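Local coordinates for protein stn1 (Schizosaccharomyces pombe, PDB 3KF6) that binds single-stranded telomeric DNA and is required for telomere maintenance, here as its N-terminal OB-fold part in complex with its partner Ten1, at residues A[54-59]-A[95-100]; A[65-70]-A[77-82]. All coordinates share one frame; numbering follows the deposited sequence.

Contact 1: A[54-59]-A[95-100]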
# COMPACT_ATOMS: atom_id res chain seq x y z
N GLY A 54 3.68 0.76 2.40
CA GLY A 54 2.28 0.50 2.12
C GLY A 54 1.45 0.54 3.38
O GLY A 54 1.99 0.78 4.46
N TYR A 55 0.14 0.31 3.26
CA TYR A 55 -0.71 0.34 4.45
C TYR A 55 -0.89 -1.08 4.99
O TYR A 55 -0.76 -2.05 4.25
CB TYR A 55 -2.08 0.98 4.15
CG TYR A 55 -3.00 0.16 3.28
CD1 TYR A 55 -2.98 0.29 1.88
CD2 TYR A 55 -3.87 -0.77 3.84
CE1 TYR A 55 -3.80 -0.50 1.07
CE2 TYR A 55 -4.70 -1.57 3.03
CZ TYR A 55 -4.65 -1.43 1.66
OH TYR A 55 -5.43 -2.26 0.87
N ILE A 56 -1.18 -1.17 6.29
CA ILE A 56 -1.36 -2.47 6.94
C ILE A 56 -2.74 -3.03 6.66
O ILE A 56 -3.75 -2.43 7.04
CB ILE A 56 -1.15 -2.34 8.46
CG1 ILE A 56 0.30 -1.94 8.74
CG2 ILE A 56 -1.47 -3.67 9.14
CD1 ILE A 56 0.55 -1.56 10.18
N ALA A 57 -2.78 -4.18 6.01
CA ALA A 57 -4.04 -4.82 5.68
C ALA A 57 -4.46 -5.80 6.77
O ALA A 57 -5.64 -6.06 6.95
CB ALA A 57 -3.92 -5.55 4.35
N ALA A 58 -3.48 -6.33 7.48
CA ALA A 58 -3.78 -7.29 8.53
C ALA A 58 -2.63 -7.50 9.49
O ALA A 58 -1.48 -7.21 9.18
CB ALA A 58 -4.18 -8.61 7.90
N ILE A 59 -2.96 -8.00 10.67
CA ILE A 59 -1.97 -8.29 11.69
C ILE A 59 -2.27 -9.69 12.22
O ILE A 59 -3.40 -9.98 12.62
CB ILE A 59 -2.05 -7.28 12.86
CG1 ILE A 59 -1.85 -5.86 12.32
CG2 ILE A 59 -0.99 -7.61 13.90
CD1 ILE A 59 -2.09 -4.77 13.35
N ILE A 95 2.98 -4.44 16.66
CA ILE A 95 1.61 -4.81 16.99
C ILE A 95 0.84 -3.67 17.64
O ILE A 95 -0.31 -3.84 18.01
CB ILE A 95 1.54 -6.06 17.90
CG1 ILE A 95 2.52 -5.93 19.07
CG2 ILE A 95 1.80 -7.31 17.07
CD1 ILE A 95 2.42 -7.07 20.07
N SER A 96 1.48 -2.51 17.77
CA SER A 96 0.81 -1.34 18.32
C SER A 96 0.14 -0.63 17.15
O SER A 96 -0.66 0.29 17.32
CB SER A 96 1.81 -0.40 19.01
OG SER A 96 2.55 0.36 18.07
N MET A 97 0.47 -1.08 15.94
CA MET A 97 -0.09 -0.52 14.71
C MET A 97 -1.53 -0.99 14.51
O MET A 97 -1.97 -1.97 15.12
CB MET A 97 0.75 -0.95 13.50
CG MET A 97 2.17 -0.40 13.47
SD MET A 97 2.26 1.37 13.13
CE MET A 97 2.44 2.04 14.79
N SER A 98 -2.26 -0.29 13.66
CA SER A 98 -3.65 -0.64 13.37
C SER A 98 -3.81 -0.75 11.86
O SER A 98 -3.07 -0.11 11.11
CB SER A 98 -4.60 0.45 13.86
OG SER A 98 -4.46 0.68 15.26
N PRO A 99 -4.75 -1.58 11.40
CA PRO A 99 -4.96 -1.72 9.95
C PRO A 99 -5.24 -0.33 9.38
O PRO A 99 -6.01 0.44 9.97
CB PRO A 99 -6.17 -2.64 9.86
CG PRO A 99 -6.01 -3.51 11.08
CD PRO A 99 -5.63 -2.50 12.14
N GLY A 100 -4.62 -0.02 8.26
CA GLY A 100 -4.81 1.29 7.66
C GLY A 100 -3.59 2.17 7.86
O GLY A 100 -3.37 3.12 7.11

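Contact 2: A[65-70]-A[77-82]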
# COMPACT_ATOMS: atom_id res chain seq x y z
N LYS A 65 6.66 -14.51 16.81
CA LYS A 65 6.72 -13.54 15.72
C LYS A 65 5.38 -12.89 15.42
O LYS A 65 4.32 -13.50 15.58
CB LYS A 65 7.24 -14.21 14.45
CG LYS A 65 6.28 -15.21 13.83
CD LYS A 65 6.87 -15.89 12.61
CE LYS A 65 5.86 -16.86 11.99
NZ LYS A 65 6.45 -17.62 10.85
N HIS A 66 5.43 -11.63 14.99
CA HIS A 66 4.23 -10.89 14.62
C HIS A 66 4.36 -10.66 13.13
O HIS A 66 5.45 -10.37 12.63
CB HIS A 66 4.16 -9.55 15.36
CG HIS A 66 4.19 -9.68 16.85
ND1 HIS A 66 3.46 -10.62 17.53
CD2 HIS A 66 4.85 -8.96 17.79
CE1 HIS A 66 3.66 -10.48 18.83
NE2 HIS A 66 4.50 -9.48 19.01
N VAL A 67 3.26 -10.81 12.40
CA VAL A 67 3.29 -10.64 10.95
C VAL A 67 2.31 -9.57 10.48
O VAL A 67 1.11 -9.65 10.75
CB VAL A 67 2.96 -11.96 10.23
CG1 VAL A 67 3.05 -11.78 8.72
CG2 VAL A 67 3.91 -13.06 10.68
N LEU A 68 2.83 -8.58 9.77
CA LEU A 68 2.00 -7.51 9.23
C LEU A 68 1.86 -7.73 7.73
O LEU A 68 2.86 -7.86 7.02
CB LEU A 68 2.64 -6.14 9.47
CG LEU A 68 2.73 -5.59 10.89
CD1 LEU A 68 3.34 -4.20 10.86
CD2 LEU A 68 1.35 -5.55 11.51
N THR A 69 0.62 -7.78 7.23
CA THR A 69 0.42 -7.93 5.80
C THR A 69 0.30 -6.50 5.28
O THR A 69 -0.53 -5.73 5.76
CB THR A 69 -0.87 -8.71 5.48
OG1 THR A 69 -0.76 -10.04 5.99
CG2 THR A 69 -1.08 -8.78 3.97
N VAL A 70 1.15 -6.15 4.32
CA VAL A 70 1.19 -4.79 3.78
C VAL A 70 0.78 -4.75 2.31
O VAL A 70 1.15 -5.63 1.53
CB VAL A 70 2.60 -4.20 3.93
CG1 VAL A 70 2.66 -2.77 3.38
CG2 VAL A 70 3.00 -4.21 5.41
N VAL A 77 0.19 -8.40 -2.06
CA VAL A 77 0.48 -7.93 -0.70
C VAL A 77 1.70 -8.71 -0.22
O VAL A 77 2.06 -9.73 -0.80
CB VAL A 77 -0.70 -8.16 0.29
CG1 VAL A 77 -1.93 -7.39 -0.18
CG2 VAL A 77 -0.99 -9.65 0.43
N LEU A 78 2.33 -8.23 0.84
CA LEU A 78 3.52 -8.88 1.36
C LEU A 78 3.45 -9.11 2.86
O LEU A 78 3.07 -8.21 3.62
CB LEU A 78 4.75 -8.02 1.04
CG LEU A 78 6.12 -8.57 1.43
CD1 LEU A 78 6.44 -9.81 0.61
CD2 LEU A 78 7.19 -7.50 1.21
N ARG A 79 3.82 -10.31 3.29
CA ARG A 79 3.84 -10.63 4.71
C ARG A 79 5.17 -10.13 5.25
O ARG A 79 6.23 -10.49 4.73
CB ARG A 79 3.72 -12.14 4.93
CG ARG A 79 2.29 -12.66 4.97
CD ARG A 79 2.30 -14.19 5.09
NE ARG A 79 1.01 -14.74 5.51
CZ ARG A 79 0.55 -14.73 6.76
NH1 ARG A 79 1.27 -14.20 7.73
NH2 ARG A 79 -0.63 -15.26 7.03
N VAL A 80 5.11 -9.27 6.27
CA VAL A 80 6.31 -8.70 6.89
C VAL A 80 6.44 -9.32 8.28
O VAL A 80 5.58 -9.14 9.13
CB VAL A 80 6.18 -7.17 7.00
CG1 VAL A 80 7.41 -6.58 7.71
CG2 VAL A 80 6.03 -6.57 5.62
N VAL A 81 7.53 -10.06 8.48
CA VAL A 81 7.77 -10.77 9.73
C VAL A 81 8.66 -10.06 10.74
O VAL A 81 9.77 -9.62 10.42
CB VAL A 81 8.40 -12.14 9.43
CG1 VAL A 81 8.60 -12.92 10.72
CG2 VAL A 81 7.52 -12.90 8.46
N PHE A 82 8.17 -9.98 11.97
CA PHE A 82 8.91 -9.38 13.08
C PHE A 82 9.25 -10.48 14.08
O PHE A 82 8.38 -10.92 14.83
CB PHE A 82 8.08 -8.30 13.77
CG PHE A 82 7.84 -7.09 12.93
CD1 PHE A 82 6.82 -7.06 12.00
CD2 PHE A 82 8.69 -5.98 13.05
CE1 PHE A 82 6.63 -5.95 11.18
CE2 PHE A 82 8.51 -4.87 12.24
CZ PHE A 82 7.48 -4.85 11.30

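Contact 1: A[54-59]-A[95-100]
Gly100 N donates a hydrogen bond to Ile56 O (2.8 Å), meeting the carbonyl in its plane and on a lone pair. The same oxygen lies 3.2 Å from Pro99 CA, a CA-H...O contact, so two neighbouring residues of the loop converge on one strand carbonyl.

The remaining contacts are van der Waals and come mainly from two isoleucines of strand 49-62. In Ile56, CG1 stands anti to the carbonyl carbon (chi1 -64°) and the chain continues extended, which carries CD1 against the CB and CG of Met97; it approaches Met97 CB at 3.4 Å, tighter than ordinary van der Waals contact, and the two side chains cross at about a right angle. Ile59 has the same shape, its CD1 methyl sitting against the backbone carbonyl Met97 O at 3.3 Å and lying more loosely near Pro99 CD. Its other branch, CG2, touches Ile95 CG2 at 4.2 Å.

The loop links helix 88-94, between the third and fourth OB strands, to strand 102-110; here Pro99 O also accepts a hydrogen bond from Arg84 of the Ten1 chain. One backbone bond thus fixes the loop at Gly100, just before strand 102-110 pairs with strand 49-62, while aliphatic side chains continue the contact toward Ile95.

Contact 2: A[65-70]-A[77-82]
Strands 65-71 and 77-83 pair here as an antiparallel beta hairpin within the curled sheet of the OB fold, the DNA-binding domain of Stn1. The short segments run at 157° between their N-to-C directions, with axes 4.5 Å apart at closest approach. His66 with Phe82, Leu68 with Val80 and Val70 with Leu78 are hydrogen-bonded pairs, each joined by two backbone bonds; Val67 with Val81 and Thr69 with Arg79 are the non-hydrogen-bonded pairs between them. Val67 CA and Thr69 CA add CA-H...O contacts to Val80 O and Leu78 O.

Side chains alternate between the two faces. On the face of His66, Leu68, Val70, Leu78, Val80 and Phe82, Leu68 CD1 meets Phe82 CE1 at 3.7 Å, and Val70 CG2 meets Val80 CG2 at 3.8 Å, both valine branches lying beside their own backbone N. His66 O lies at the edge of the Phe82 ring, in its plane, 3.6 Å from CD1. Helix 88-94 packs over this face through Met90, Ser91 and Ala94 against Phe82, whose ring also meets Phe123 edge-to-face.

The other face carries Val67, Thr69, Arg79 and Val81. At the two ends of the paired segments, Lys65 crosses obliquely beside Val81, its CD 3.9 Å from Val81 CG1, and forms a cation-pi contact with Tyr62, while Val77 lies beside Thr69, the two CG2 methyls of Thr69 and Val77 3.6 Å apart. Arg79 is extended from CG to NE but turns at its last torsion (chi4 -78°), which swings NH1 alongside Val67. There NH1 comes within 3.2 Å of Val67 CG1, the methyl lying at the guanidinium edge, near its plane.

From the N terminus, strand 49-62 supplies the first segment of contact 1, and the chain then turns directly into strand 65-71. Contact 2 closes the short hairpin loop between 65-70 and 77-82. Helix 88-94 follows, and the loop at 95-100 returns to strand 49-62, closing contact 1 around the whole hairpin; contact 2 is thus nested inside contact 1. The two centres lie about 9 Å apart, and the contacts meet where strands 49-62 and 65-71 pair. There a classic beta bulge sets Ala57 and Ala58 opposite Thr69, whose backbone probably hydrogen-bonds to Ala57 N and Ala58 O, and Ile59 packs on Leu68. Ile95 also reaches His66, tying the loop after the helix to the hairpin.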